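Local coordinates for protein uricase (Bacillus fastidiosus, PDB 4R8X) that catalyses the oxidation of urate by molecular oxygen to 5-hydroxyisourate, the first step of the route from urate to (S)-allantoin, at residues V12-T17 / F75-A80; S31-K36 / A225-D230; Q93-A98 / V109-K114. All blocks are in the same frame, centred on the assembly; numbering follows the deposited sequence.

Contact 1: V12-T17 / F75-A80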
ATOM      1  N   VAL D  12      13.409 -12.471   2.503  1.00 10.12           N
ATOM      2  CA  VAL D  12      13.830 -13.782   2.024  1.00 11.54           C
ATOM      3  C   VAL D  12      12.607 -14.690   1.973  1.00 11.43           C
ATOM      4  O   VAL D  12      12.271 -15.393   2.933  1.00 11.88           O
ATOM      5  CB  VAL D  12      14.926 -14.414   2.911  1.00 12.38           C
ATOM      6  CG1 VAL D  12      15.332 -15.789   2.350  1.00 13.21           C
ATOM      7  CG2 VAL D  12      16.122 -13.489   3.010  1.00 14.24           C
ATOM      8  N   TYR D  13      11.911 -14.641   0.848  1.00 11.29           N
ATOM      9  CA  TYR D  13      10.754 -15.501   0.666  1.00 11.64           C
ATOM     10  C   TYR D  13      11.237 -16.921   0.483  1.00 12.65           C
ATOM     11  O   TYR D  13      12.145 -17.199  -0.310  1.00 12.51           O
ATOM     12  CB  TYR D  13       9.887 -15.065  -0.520  1.00 12.39           C
ATOM     13  CG  TYR D  13       9.138 -13.771  -0.273  1.00 12.36           C
ATOM     14  CD1 TYR D  13       7.930 -13.767   0.409  1.00 14.25           C
ATOM     15  CD2 TYR D  13       9.648 -12.554  -0.705  1.00 12.82           C
ATOM     16  CE1 TYR D  13       7.230 -12.578   0.641  1.00 14.15           C
ATOM     17  CE2 TYR D  13       8.970 -11.367  -0.461  1.00 13.16           C
ATOM     18  CZ  TYR D  13       7.762 -11.389   0.205  1.00 13.74           C
ATOM     19  OH  TYR D  13       7.069 -10.220   0.433  1.00 15.03           O
ATOM     20  N   VAL D  14      10.660 -17.818   1.263  1.00 13.00           N
ATOM     21  CA  VAL D  14      11.041 -19.208   1.170  1.00 15.32           C
ATOM     22  C   VAL D  14       9.792 -20.079   1.293  1.00 14.71           C
ATOM     23  O   VAL D  14       9.047 -19.982   2.263  1.00 13.79           O
ATOM     24  CB  VAL D  14      12.169 -19.559   2.172  1.00 19.13           C
ATOM     25  CG1 VAL D  14      11.810 -19.161   3.577  1.00 19.63           C
ATOM     26  CG2 VAL D  14      12.495 -21.019   2.091  1.00 20.82           C
ATOM     27  N   PHE D  15       9.542 -20.872   0.255  1.00 13.37           N
ATOM     28  CA  PHE D  15       8.316 -21.659   0.149  1.00 12.93           C
ATOM     29  C   PHE D  15       8.674 -23.133   0.021  1.00 12.18           C
ATOM     30  O   PHE D  15       9.065 -23.609  -1.056  1.00 12.86           O
ATOM     31  CB  PHE D  15       7.474 -21.203  -1.052  1.00 12.85           C
ATOM     32  CG  PHE D  15       7.293 -19.707  -1.146  1.00 13.05           C
ATOM     33  CD1 PHE D  15       6.935 -18.958  -0.032  1.00 13.80           C
ATOM     34  CD2 PHE D  15       7.487 -19.052  -2.352  1.00 13.20           C
ATOM     35  CE1 PHE D  15       6.772 -17.584  -0.122  1.00 14.62           C
ATOM     36  CE2 PHE D  15       7.317 -17.679  -2.448  1.00 13.83           C
ATOM     37  CZ  PHE D  15       6.945 -16.946  -1.341  1.00 14.71           C
ATOM     38  N   ARG D  16       8.587 -23.853   1.132  1.00 11.74           N
ATOM     39  CA  ARG D  16       8.868 -25.290   1.122  1.00 12.42           C
ATOM     40  C   ARG D  16       7.581 -26.060   0.884  1.00 13.24           C
ATOM     41  O   ARG D  16       6.575 -25.819   1.546  1.00 14.19           O
ATOM     42  CB  ARG D  16       9.517 -25.719   2.446  1.00 12.95           C
ATOM     43  CG  ARG D  16       9.362 -27.196   2.795  1.00 14.09           C
ATOM     44  CD  ARG D  16      10.298 -28.083   1.986  1.00 15.23           C
ATOM     45  NE  ARG D  16      10.026 -29.485   2.284  1.00 16.51           N
ATOM     46  CZ  ARG D  16      10.526 -30.136   3.327  1.00 17.11           C
ATOM     47  NH1 ARG D  16      11.339 -29.510   4.163  1.00 16.59           N
ATOM     48  NH2 ARG D  16      10.210 -31.403   3.533  1.00 17.96           N
ATOM     49  N   THR D  17       7.594 -26.980  -0.071  1.00 13.20           N
ATOM     50  CA  THR D  17       6.410 -27.797  -0.287  1.00 13.69           C
ATOM     51  C   THR D  17       6.533 -29.128   0.455  1.00 13.12           C
ATOM     52  O   THR D  17       7.630 -29.669   0.613  1.00 13.48           O
ATOM     53  CB  THR D  17       6.073 -27.994  -1.784  1.00 15.15           C
ATOM     54  OG1 THR D  17       7.260 -28.313  -2.515  1.00 16.27           O
ATOM     55  CG2 THR D  17       5.467 -26.733  -2.375  1.00 15.12           C
ATOM     56  N   PHE D  75      21.571 -19.825   2.117  1.00 11.47           N
ATOM     57  CA  PHE D  75      21.641 -20.626   3.335  1.00 13.24           C
ATOM     58  C   PHE D  75      20.240 -20.960   3.852  1.00 12.90           C
ATOM     59  O   PHE D  75      19.934 -22.120   4.161  1.00 12.50           O
ATOM     60  CB  PHE D  75      22.420 -19.843   4.387  1.00 13.49           C
ATOM     61  CG  PHE D  75      22.871 -20.657   5.580  1.00 14.23           C
ATOM     62  CD1 PHE D  75      22.029 -20.854   6.669  1.00 14.13           C
ATOM     63  CD2 PHE D  75      24.158 -21.175   5.634  1.00 13.91           C
ATOM     64  CE1 PHE D  75      22.452 -21.575   7.782  1.00 12.93           C
ATOM     65  CE2 PHE D  75      24.584 -21.896   6.743  1.00 14.17           C
ATOM     66  CZ  PHE D  75      23.737 -22.095   7.812  1.00 14.18           C
ATOM     67  N   ILE D  76      19.378 -19.945   3.943  1.00 12.89           N
ATOM     68  CA  ILE D  76      18.054 -20.146   4.493  1.00 13.36           C
ATOM     69  C   ILE D  76      17.252 -21.050   3.579  1.00 12.79           C
ATOM     70  O   ILE D  76      16.625 -22.015   4.019  1.00 12.77           O
ATOM     71  CB  ILE D  76      17.326 -18.800   4.688  1.00 14.03           C
ATOM     72  CG1 ILE D  76      18.035 -17.958   5.759  1.00 14.95           C
ATOM     73  CG2 ILE D  76      15.843 -19.019   5.044  1.00 14.88           C
ATOM     74  CD1 ILE D  76      17.616 -16.497   5.744  1.00 14.98           C
ATOM     75  N   GLN D  77      17.294 -20.744   2.292  1.00 13.95           N
ATOM     76  CA  GLN D  77      16.517 -21.504   1.336  1.00 15.26           C
ATOM     77  C   GLN D  77      16.931 -22.983   1.289  1.00 15.08           C
ATOM     78  O   GLN D  77      16.083 -23.870   1.182  1.00 16.38           O
ATOM     79  CB  GLN D  77      16.558 -20.818  -0.034  1.00 16.63           C
ATOM     80  CG  GLN D  77      15.753 -19.500  -0.029  1.00 18.31           C
ATOM     81  CD  GLN D  77      15.978 -18.645  -1.257  1.00 19.79           C
ATOM     82  OE1 GLN D  77      16.896 -18.888  -2.033  1.00 20.43           O
ATOM     83  NE2 GLN D  77      15.132 -17.629  -1.435  1.00 19.38           N
ATOM     84  N   ARG D  78      18.222 -23.263   1.424  1.00 14.59           N
ATOM     85  CA  ARG D  78      18.654 -24.648   1.424  1.00 15.52           C
ATOM     86  C   ARG D  78      18.272 -25.373   2.709  1.00 14.76           C
ATOM     87  O   ARG D  78      17.944 -26.562   2.691  1.00 15.93           O
ATOM     88  CB  ARG D  78      20.149 -24.741   1.152  1.00 17.28           C
ATOM     89  CG  ARG D  78      20.449 -24.454  -0.297  1.00 19.57           C
ATOM     90  CD  ARG D  78      21.920 -24.385  -0.580  1.00 22.06           C
ATOM     91  NE  ARG D  78      22.185 -23.434  -1.649  1.00 23.63           N
ATOM     92  CZ  ARG D  78      23.403 -23.126  -2.070  1.00 24.10           C
ATOM     93  NH1 ARG D  78      24.449 -23.717  -1.516  1.00 23.50           N
ATOM     94  NH2 ARG D  78      23.569 -22.243  -3.046  1.00 25.66           N
ATOM     95  N   HIS D  79      18.304 -24.664   3.830  1.00 14.01           N
ATOM     96  CA  HIS D  79      17.873 -25.278   5.071  1.00 13.91           C
ATOM     97  C   HIS D  79      16.364 -25.522   5.126  1.00 12.87           C
ATOM     98  O   HIS D  79      15.912 -26.401   5.854  1.00 12.64           O
ATOM     99  CB  HIS D  79      18.383 -24.497   6.284  1.00 14.32           C
ATOM    100  CG  HIS D  79      19.831 -24.743   6.563  1.00 14.50           C
ATOM    101  ND1 HIS D  79      20.838 -24.146   5.833  1.00 14.77           N
ATOM    102  CD2 HIS D  79      20.443 -25.576   7.441  1.00 15.69           C
ATOM    103  CE1 HIS D  79      22.009 -24.582   6.271  1.00 15.31           C
ATOM    104  NE2 HIS D  79      21.796 -25.450   7.243  1.00 15.83           N
ATOM    105  N   ALA D  80      15.588 -24.786   4.332  1.00 13.24           N
ATOM    106  CA  ALA D  80      14.168 -25.081   4.226  1.00 13.16           C
ATOM    107  C   ALA D  80      13.932 -26.455   3.605  1.00 13.11           C
ATOM    108  O   ALA D  80      12.941 -27.120   3.907  1.00 12.94           O
ATOM    109  CB  ALA D  80      13.456 -24.006   3.424  1.00 14.13           C
TER

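Contact 2: S31-K36 / A225-D230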
ATOM      1  N   SER D  31     -11.866 -24.410  19.574  1.00 16.26           N
ATOM      2  CA  SER D  31     -11.242 -24.638  18.268  1.00 16.14           C
ATOM      3  C   SER D  31     -11.397 -26.068  17.765  1.00 17.61           C
ATOM      4  O   SER D  31     -11.436 -27.009  18.552  1.00 19.31           O
ATOM      5  CB  SER D  31      -9.746 -24.290  18.346  1.00 15.97           C
ATOM      6  OG  SER D  31      -9.096 -24.410  17.090  1.00 16.78           O
ATOM      7  N   ASN D  32     -11.473 -26.215  16.446  1.00 18.19           N
ATOM      8  CA  ASN D  32     -11.413 -27.517  15.794  1.00 20.40           C
ATOM      9  C   ASN D  32     -10.055 -27.769  15.157  1.00 19.06           C
ATOM     10  O   ASN D  32      -9.846 -28.803  14.525  1.00 20.16           O
ATOM     11  CB  ASN D  32     -12.490 -27.622  14.708  1.00 23.99           C
ATOM     12  CG  ASN D  32     -13.822 -28.068  15.257  1.00 28.20           C
ATOM     13  OD1 ASN D  32     -13.884 -28.762  16.274  1.00 29.99           O
ATOM     14  ND2 ASN D  32     -14.898 -27.682  14.585  1.00 29.79           N
ATOM     15  N   PHE D  33      -9.137 -26.817  15.308  1.00 17.63           N
ATOM     16  CA  PHE D  33      -7.843 -26.895  14.636  1.00 16.57           C
ATOM     17  C   PHE D  33      -6.913 -27.809  15.412  1.00 17.32           C
ATOM     18  O   PHE D  33      -6.454 -27.443  16.488  1.00 18.80           O
ATOM     19  CB  PHE D  33      -7.217 -25.501  14.534  1.00 16.04           C
ATOM     20  CG  PHE D  33      -6.042 -25.427  13.597  1.00 16.38           C
ATOM     21  CD1 PHE D  33      -6.226 -25.142  12.252  1.00 16.79           C
ATOM     22  CD2 PHE D  33      -4.752 -25.626  14.063  1.00 16.71           C
ATOM     23  CE1 PHE D  33      -5.148 -25.075  11.385  1.00 16.68           C
ATOM     24  CE2 PHE D  33      -3.665 -25.554  13.201  1.00 16.40           C
ATOM     25  CZ  PHE D  33      -3.862 -25.276  11.864  1.00 16.77           C
ATOM     26  N   THR D  34      -6.629 -28.989  14.872  1.00 17.76           N
ATOM     27  CA  THR D  34      -5.746 -29.927  15.570  1.00 18.15           C
ATOM     28  C   THR D  34      -4.573 -30.406  14.728  1.00 17.96           C
ATOM     29  O   THR D  34      -3.730 -31.150  15.216  1.00 17.25           O
ATOM     30  CB  THR D  34      -6.508 -31.151  16.132  1.00 21.09           C
ATOM     31  OG1 THR D  34      -7.218 -31.810  15.074  1.00 22.82           O
ATOM     32  CG2 THR D  34      -7.487 -30.715  17.221  1.00 21.03           C
ATOM     33  N   GLU D  35      -4.526 -29.986  13.469  1.00 17.86           N
ATOM     34  CA  GLU D  35      -3.410 -30.337  12.601  1.00 18.34           C
ATOM     35  C   GLU D  35      -3.221 -29.291  11.522  1.00 17.06           C
ATOM     36  O   GLU D  35      -4.171 -28.641  11.094  1.00 17.69           O
ATOM     37  CB  GLU D  35      -3.600 -31.718  11.967  1.00 21.93           C
ATOM     38  CG  GLU D  35      -4.768 -31.816  10.999  1.00 25.28           C
ATOM     39  CD  GLU D  35      -4.882 -33.177  10.330  1.00 29.27           C
ATOM     40  OE1 GLU D  35      -5.896 -33.403   9.633  1.00 32.51           O
ATOM     41  OE2 GLU D  35      -3.969 -34.017  10.491  1.00 29.86           O
ATOM     42  N   LYS D  36      -1.978 -29.120  11.097  1.00 15.90           N
ATOM     43  CA  LYS D  36      -1.675 -28.200  10.016  1.00 15.00           C
ATOM     44  C   LYS D  36      -0.857 -28.984   9.001  1.00 14.47           C
ATOM     45  O   LYS D  36       0.279 -29.364   9.272  1.00 15.31           O
ATOM     46  CB  LYS D  36      -0.896 -26.995  10.546  1.00 15.82           C
ATOM     47  CG  LYS D  36      -0.683 -25.864   9.540  1.00 15.29           C
ATOM     48  CD  LYS D  36      -0.225 -24.584  10.239  1.00 15.67           C
ATOM     49  CE  LYS D  36      -0.052 -23.441   9.253  1.00 15.80           C
ATOM     50  NZ  LYS D  36       0.191 -22.139   9.948  1.00 15.85           N
ATOM     51  N   ALA D 225      -0.863 -20.989  16.424  1.00 12.09           N
ATOM     52  CA  ALA D 225      -1.445 -19.646  16.321  1.00 11.74           C
ATOM     53  C   ALA D 225      -2.919 -19.700  15.930  1.00 11.14           C
ATOM     54  O   ALA D 225      -3.706 -18.869  16.361  1.00 11.68           O
ATOM     55  CB  ALA D 225      -0.651 -18.772  15.335  1.00 12.04           C
ATOM     56  N   GLU D 226      -3.293 -20.689  15.124  1.00 11.96           N
ATOM     57  CA  GLU D 226      -4.680 -20.841  14.709  1.00 12.75           C
ATOM     58  C   GLU D 226      -5.598 -21.138  15.885  1.00 12.69           C
ATOM     59  O   GLU D 226      -6.759 -20.708  15.903  1.00 13.90           O
ATOM     60  CB  GLU D 226      -4.798 -21.944  13.658  1.00 14.25           C
ATOM     61  CG  GLU D 226      -4.230 -21.557  12.298  1.00 14.94           C
ATOM     62  CD  GLU D 226      -2.734 -21.823  12.143  1.00 14.97           C
ATOM     63  OE1 GLU D 226      -2.242 -21.690  11.007  1.00 16.45           O
ATOM     64  OE2 GLU D 226      -2.054 -22.163  13.133  1.00 14.90           O
ATOM     65  N   GLN D 227      -5.085 -21.877  16.862  1.00 12.28           N
ATOM     66  CA  GLN D 227      -5.858 -22.153  18.072  1.00 13.45           C
ATOM     67  C   GLN D 227      -6.083 -20.878  18.871  1.00 12.35           C
ATOM     68  O   GLN D 227      -7.173 -20.635  19.395  1.00 12.90           O
ATOM     69  CB  GLN D 227      -5.151 -23.181  18.945  1.00 13.95           C
ATOM     70  CG  GLN D 227      -5.018 -24.532  18.310  1.00 14.62           C
ATOM     71  CD  GLN D 227      -4.303 -25.512  19.214  1.00 16.58           C
ATOM     72  OE1 GLN D 227      -3.092 -25.416  19.418  1.00 16.83           O
ATOM     73  NE2 GLN D 227      -5.051 -26.455  19.766  1.00 18.36           N
ATOM     74  N   VAL D 228      -5.045 -20.058  18.943  1.00 12.94           N
ATOM     75  CA  VAL D 228      -5.111 -18.791  19.652  1.00 12.55           C
ATOM     76  C   VAL D 228      -6.101 -17.854  18.965  1.00 12.79           C
ATOM     77  O   VAL D 228      -6.906 -17.198  19.631  1.00 13.09           O
ATOM     78  CB  VAL D 228      -3.711 -18.160  19.757  1.00 13.02           C
ATOM     79  CG1 VAL D 228      -3.793 -16.753  20.303  1.00 13.27           C
ATOM     80  CG2 VAL D 228      -2.805 -19.015  20.671  1.00 14.35           C
ATOM     81  N   ARG D 229      -6.053 -17.808  17.635  1.00 12.33           N
ATOM     82  CA  ARG D 229      -7.009 -17.032  16.844  1.00 13.01           C
ATOM     83  C   ARG D 229      -8.439 -17.485  17.152  1.00 12.87           C
ATOM     84  O   ARG D 229      -9.339 -16.663  17.346  1.00 13.26           O
ATOM     85  CB  ARG D 229      -6.676 -17.188  15.355  1.00 15.19           C
ATOM     86  CG  ARG D 229      -7.528 -16.383  14.380  1.00 16.73           C
ATOM     87  CD  ARG D 229      -8.738 -17.175  13.890  1.00 18.67           C
ATOM     88  NE  ARG D 229      -8.391 -18.542  13.509  1.00 20.19           N
ATOM     89  CZ  ARG D 229      -7.809 -18.879  12.363  1.00 22.42           C
ATOM     90  NH1 ARG D 229      -7.501 -17.949  11.470  1.00 23.53           N
ATOM     91  NH2 ARG D 229      -7.532 -20.150  12.108  1.00 23.67           N
ATOM     92  N   ASP D 230      -8.654 -18.796  17.192  1.00 11.59           N
ATOM     93  CA  ASP D 230      -9.973 -19.339  17.504  1.00 12.70           C
ATOM     94  C   ASP D 230     -10.426 -19.006  18.928  1.00 12.64           C
ATOM     95  O   ASP D 230     -11.612 -18.760  19.152  1.00 14.30           O
ATOM     96  CB  ASP D 230     -10.018 -20.847  17.270  1.00 14.28           C
ATOM     97  CG  ASP D 230      -9.939 -21.215  15.800  1.00 15.03           C
ATOM     98  OD1 ASP D 230     -10.144 -20.325  14.939  1.00 14.05           O
ATOM     99  OD2 ASP D 230      -9.668 -22.399  15.515  1.00 16.09           O
TER
HETATM  100  O   HOH W   1     -12.217 -23.844  14.921  1.00 21.72           O
HETATM  101  O   HOH W   2      -7.540 -26.955  18.786  1.00 24.30           O
HETATM  102  O   HOH W   3       0.719 -22.514  13.243  1.00 17.58           O

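Contact 3: Q93-A98 / V109-K114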
ATOM      1  N   GLN D  93      14.819 -21.615  14.729  1.00 12.61           N
ATOM      2  CA  GLN D  93      15.906 -21.995  15.628  1.00 12.90           C
ATOM      3  C   GLN D  93      16.932 -22.882  14.923  1.00 13.94           C
ATOM      4  O   GLN D  93      18.132 -22.711  15.116  1.00 14.50           O
ATOM      5  CB  GLN D  93      15.396 -22.687  16.887  1.00 14.42           C
ATOM      6  CG  GLN D  93      16.517 -22.955  17.869  1.00 15.62           C
ATOM      7  CD  GLN D  93      16.020 -23.422  19.208  1.00 15.94           C
ATOM      8  OE1 GLN D  93      14.852 -23.249  19.548  1.00 15.44           O
ATOM      9  NE2 GLN D  93      16.908 -24.022  19.984  1.00 16.42           N
ATOM     10  N   TYR D  94      16.441 -23.811  14.106  1.00 13.69           N
ATOM     11  CA  TYR D  94      17.276 -24.679  13.284  1.00 13.17           C
ATOM     12  C   TYR D  94      18.246 -23.862  12.432  1.00 13.35           C
ATOM     13  O   TYR D  94      19.448 -24.140  12.387  1.00 14.34           O
ATOM     14  CB  TYR D  94      16.361 -25.557  12.420  1.00 14.10           C
ATOM     15  CG  TYR D  94      17.005 -26.400  11.335  1.00 14.54           C
ATOM     16  CD1 TYR D  94      17.853 -27.460  11.645  1.00 15.23           C
ATOM     17  CD2 TYR D  94      16.687 -26.186   9.995  1.00 16.12           C
ATOM     18  CE1 TYR D  94      18.397 -28.246  10.641  1.00 15.43           C
ATOM     19  CE2 TYR D  94      17.228 -26.962   8.996  1.00 17.47           C
ATOM     20  CZ  TYR D  94      18.080 -27.989   9.318  1.00 17.40           C
ATOM     21  OH  TYR D  94      18.610 -28.766   8.316  1.00 18.44           O
ATOM     22  N   VAL D  95      17.729 -22.839  11.761  1.00 12.79           N
ATOM     23  CA  VAL D  95      18.554 -21.978  10.909  1.00 12.93           C
ATOM     24  C   VAL D  95      19.568 -21.142  11.691  1.00 12.14           C
ATOM     25  O   VAL D  95      20.727 -21.053  11.291  1.00 13.34           O
ATOM     26  CB  VAL D  95      17.676 -21.080  10.011  1.00 13.95           C
ATOM     27  CG1 VAL D  95      18.519 -20.037   9.272  1.00 14.75           C
ATOM     28  CG2 VAL D  95      16.890 -21.931   9.014  1.00 15.27           C
ATOM     29  N   CYS D  96      19.128 -20.533  12.794  1.00 12.72           N
ATOM     30  CA  CYS D  96      20.026 -19.778  13.668  1.00 12.91           C
ATOM     31  C   CYS D  96      21.209 -20.626  14.106  1.00 12.75           C
ATOM     32  O   CYS D  96      22.361 -20.197  14.028  1.00 13.19           O
ATOM     33  CB  CYS D  96      19.282 -19.322  14.925  1.00 14.67           C
ATOM     34  SG  CYS D  96      18.092 -17.981  14.711  1.00 15.00           S
ATOM     35  N   GLU D  97      20.905 -21.821  14.596  1.00 12.79           N
ATOM     36  CA  GLU D  97      21.960 -22.696  15.102  1.00 13.20           C
ATOM     37  C   GLU D  97      22.887 -23.113  13.975  1.00 14.57           C
ATOM     38  O   GLU D  97      24.105 -23.191  14.158  1.00 14.76           O
ATOM     39  CB  GLU D  97      21.340 -23.896  15.808  1.00 14.45           C
ATOM     40  CG  GLU D  97      20.738 -23.481  17.138  1.00 15.20           C
ATOM     41  CD  GLU D  97      19.866 -24.528  17.802  1.00 17.08           C
ATOM     42  OE1 GLU D  97      19.431 -25.493  17.136  1.00 19.06           O
ATOM     43  OE2 GLU D  97      19.612 -24.369  19.013  1.00 17.04           O
ATOM     44  N   ALA D  98      22.318 -23.352  12.797  1.00 14.63           N
ATOM     45  CA  ALA D  98      23.111 -23.750  11.640  1.00 14.42           C
ATOM     46  C   ALA D  98      24.083 -22.643  11.222  1.00 14.29           C
ATOM     47  O   ALA D  98      25.251 -22.918  10.926  1.00 13.99           O
ATOM     48  CB  ALA D  98      22.197 -24.130  10.483  1.00 14.23           C
ATOM     49  N   VAL D 109      22.721 -14.839  15.960  1.00 12.06           N
ATOM     50  CA  VAL D 109      21.932 -14.795  14.734  1.00 11.62           C
ATOM     51  C   VAL D 109      20.452 -14.647  15.072  1.00 11.11           C
ATOM     52  O   VAL D 109      19.925 -15.391  15.892  1.00 12.15           O
ATOM     53  CB  VAL D 109      22.126 -16.075  13.899  1.00 12.85           C
ATOM     54  CG1 VAL D 109      21.263 -16.025  12.629  1.00 12.56           C
ATOM     55  CG2 VAL D 109      23.599 -16.257  13.542  1.00 14.84           C
ATOM     56  N   ARG D 110      19.790 -13.689  14.428  1.00 11.63           N
ATOM     57  CA  ARG D 110      18.371 -13.446  14.660  1.00 11.05           C
ATOM     58  C   ARG D 110      17.571 -13.722  13.403  1.00 10.90           C
ATOM     59  O   ARG D 110      17.877 -13.181  12.340  1.00 12.77           O
ATOM     60  CB  ARG D 110      18.158 -11.980  15.045  1.00 12.12           C
ATOM     61  CG  ARG D 110      16.707 -11.597  15.321  1.00 13.40           C
ATOM     62  CD  ARG D 110      16.606 -10.116  15.652  1.00 15.34           C
ATOM     63  NE  ARG D 110      15.255  -9.697  16.028  1.00 15.16           N
ATOM     64  CZ  ARG D 110      14.775  -9.798  17.258  1.00 15.47           C
ATOM     65  NH1 ARG D 110      15.535 -10.315  18.214  1.00 15.62           N
ATOM     66  NH2 ARG D 110      13.543  -9.390  17.543  1.00 16.57           N
ATOM     67  N   LEU D 111      16.552 -14.556  13.532  1.00 10.28           N
ATOM     68  CA  LEU D 111      15.609 -14.791  12.443  1.00 12.02           C
ATOM     69  C   LEU D 111      14.227 -14.322  12.845  1.00 12.45           C
ATOM     70  O   LEU D 111      13.757 -14.620  13.945  1.00 13.65           O
ATOM     71  CB  LEU D 111      15.541 -16.279  12.094  1.00 14.32           C
ATOM     72  CG  LEU D 111      16.387 -16.828  10.952  1.00 15.01           C
ATOM     73  CD1 LEU D 111      15.924 -16.270   9.604  1.00 15.43           C
ATOM     74  CD2 LEU D 111      17.878 -16.582  11.220  1.00 15.84           C
ATOM     75  N   GLU D 112      13.590 -13.580  11.942  1.00 12.37           N
ATOM     76  CA  GLU D 112      12.190 -13.193  12.081  1.00 13.40           C
ATOM     77  C   GLU D 112      11.434 -13.755  10.886  1.00 13.52           C
ATOM     78  O   GLU D 112      11.979 -13.823   9.783  1.00 15.21           O
ATOM     79  CB  GLU D 112      12.059 -11.673  12.081  1.00 15.77           C
ATOM     80  CG  GLU D 112      12.756 -11.010  13.247  1.00 18.61           C
ATOM     81  CD  GLU D 112      12.757  -9.497  13.161  1.00 22.32           C
ATOM     82  OE1 GLU D 112      12.056  -8.937  12.288  1.00 25.60           O
ATOM     83  OE2 GLU D 112      13.472  -8.865  13.966  1.00 22.91           O
ATOM     84  N   ALA D 113      10.188 -14.163  11.084  1.00 11.83           N
ATOM     85  CA  ALA D 113       9.427 -14.672   9.953  1.00 12.40           C
ATOM     86  C   ALA D 113       7.972 -14.269  10.022  1.00 11.21           C
ATOM     87  O   ALA D 113       7.374 -14.192  11.095  1.00 12.22           O
ATOM     88  CB  ALA D 113       9.579 -16.189   9.838  1.00 13.82           C
ATOM     89  N   LYS D 114       7.419 -13.979   8.849  1.00 11.22           N
ATOM     90  CA  LYS D 114       5.987 -13.760   8.672  1.00 12.04           C
ATOM     91  C   LYS D 114       5.471 -14.834   7.738  1.00 10.98           C
ATOM     92  O   LYS D 114       5.956 -14.957   6.617  1.00 11.46           O
ATOM     93  CB  LYS D 114       5.733 -12.389   8.058  1.00 13.55           C
ATOM     94  CG  LYS D 114       6.142 -11.230   8.953  1.00 15.31           C
ATOM     95  CD  LYS D 114       5.899  -9.886   8.268  1.00 19.43           C
ATOM     96  CE  LYS D 114       6.340  -8.723   9.153  1.00 23.90           C
ATOM     97  NZ  LYS D 114       6.265  -7.410   8.452  1.00 26.99           N
TER

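Contact 1: V12-T17 / F75-A80
Val14 meets Ala80 at the apolar centre of this buried contact. CG2 of Val14 sits 3.4 Å from CB of Ala80, closer than methyl groups usually come. The chi1 of Val14 explains this: CG2 lies anti to the backbone N and reaches the helix, while CG1 (chi1 53°) takes the place between N and the carbonyl carbon and faces Ile76 CG2 at 4.3 Å. Val12 extends the patch, with CG1 4.2 Å from Ile76 CD1. The fold here is the T-fold (tunnelling fold) of the uricase family, in which helices cover one side of an antiparallel sheet. Segments 12-17 and 75-80 run nearly parallel, their axes 13° apart. Phe15 points away from the helix and stacks on Trp274 of the second subunit, whose strand continues the sheet. Two hydrogen bonds form the polar edge. Gln77 NE2 donates a hydrogen bond to Tyr13 O at 3.2 Å, the donor tilted from the carbonyl plane. Arg16 bends at chi2 (76°), which brings CD and the guanidinium beside Ala80 O. Its NH1 then donates to Ala80 O at 2.9 Å, in the carbonyl plane, and also to Tyr83 O, while its NE bonds to Thr17 O.

Contact 2: S31-K36 / A225-D230
Ser31, Phe33 and Lys36 dock on the first turns of helix 225-238 in a mixed contact, part apolar and part charged. The contact is partly buried and joins a loop and the short, weakly bonded strand 35-36 to a helix that packs on the main antiparallel sheet of the T-fold. An ST turn shapes the loop: Ser31 OG accepts a hydrogen bond from Phe33 N at 3.0 Å. The same hydroxyl donates to Asp230 OD2 at 2.6 Å, on the anti lone pair of that oxygen. Arg229 NE makes a salt bridge to the other oxygen, OD1, which it meets from above the carboxylate plane.

Phe33 forms the apolar middle. Glu226 CB lies 3.5 Å above the ring centre, a CH-pi contact only 5° off the ring normal. The Glu226 chain bends at chi2 (87°), which lays its carboxylate against the ring with the two planes 6° apart. CD of Glu226 is 3.6 Å from Phe33 CZ. Lys36 is fully extended and crosses the Glu226 side chain at about a right angle. Its NZ makes a salt bridge to Glu226 OE1 at 2.7 Å, on the syn lone pair, and another to Glu115. With an alanine here instead of Glu226, Lys36 would probably lose this carboxylate partner, keeping Glu115, and part of the Phe33 ring face would lose its cover. A water bridges the two segments: it accepts from Asn32 N and donates to Asp230 OD2 at 3.0 Å.

Contact 3: Q93-A98 / V109-K114
Val109 begins the strand side of this contact by lying against the backbone of Cys96. Its CG1 is anti to the backbone N (chi1 179°), which brings it 4.1 Å from Cys96 CA. CB of Val109 stands equally far from Cys96 O. The Val109 carbonyl oxygen comes 3.4 Å from Cys96 SG. The next side chain, Arg110, points away from the helix. Its guanidinium forms salt bridges to Glu149 and Glu161, and its NE meets Glu112 OE2 in the guanidinium plane. Leu111 turns back toward the helix and supplies most of the remaining apolar contact. One methyl, CD2, touches two residues: Cys96 SG at 3.8 Å and Val95 CG1 at 4.0 Å. The Val95 and Leu111 side chains cross at about a right angle. The axes of segments 93-98 and 109-114 run roughly antiparallel, 155° apart. Strand 108-125 is hydrogen-bonded between strands 40-50 and 143-153. Helix 88-102 lies over it, with Cys96 also touching Val150 and Val95 reaching Ile76 and His79 of helix 69-82.

Contacts 1 and 3 are neighbours, with centres 12 Å apart. Their helices, 69-82 and 88-102, follow each other in the chain and touch directly, as where Phe75 and His79 meet Ala98. Both helices cover the same antiparallel sheet, through strands 5-17 and 108-125. All four segments belong to the N-terminal half of the chain, contact 1 closing before contact 3 opens. Contact 2 is about 24 Å from each of them, between centres. It brings residues 31-36 to helix 225-238 of the C-terminal half, about 190 residues on. Its segments alternate with those of contact 1, and both segments of contact 3 fall between them. Contacts 1 and 2 reach the second subunit, contact 1 also the third; no other chain touches contact 3.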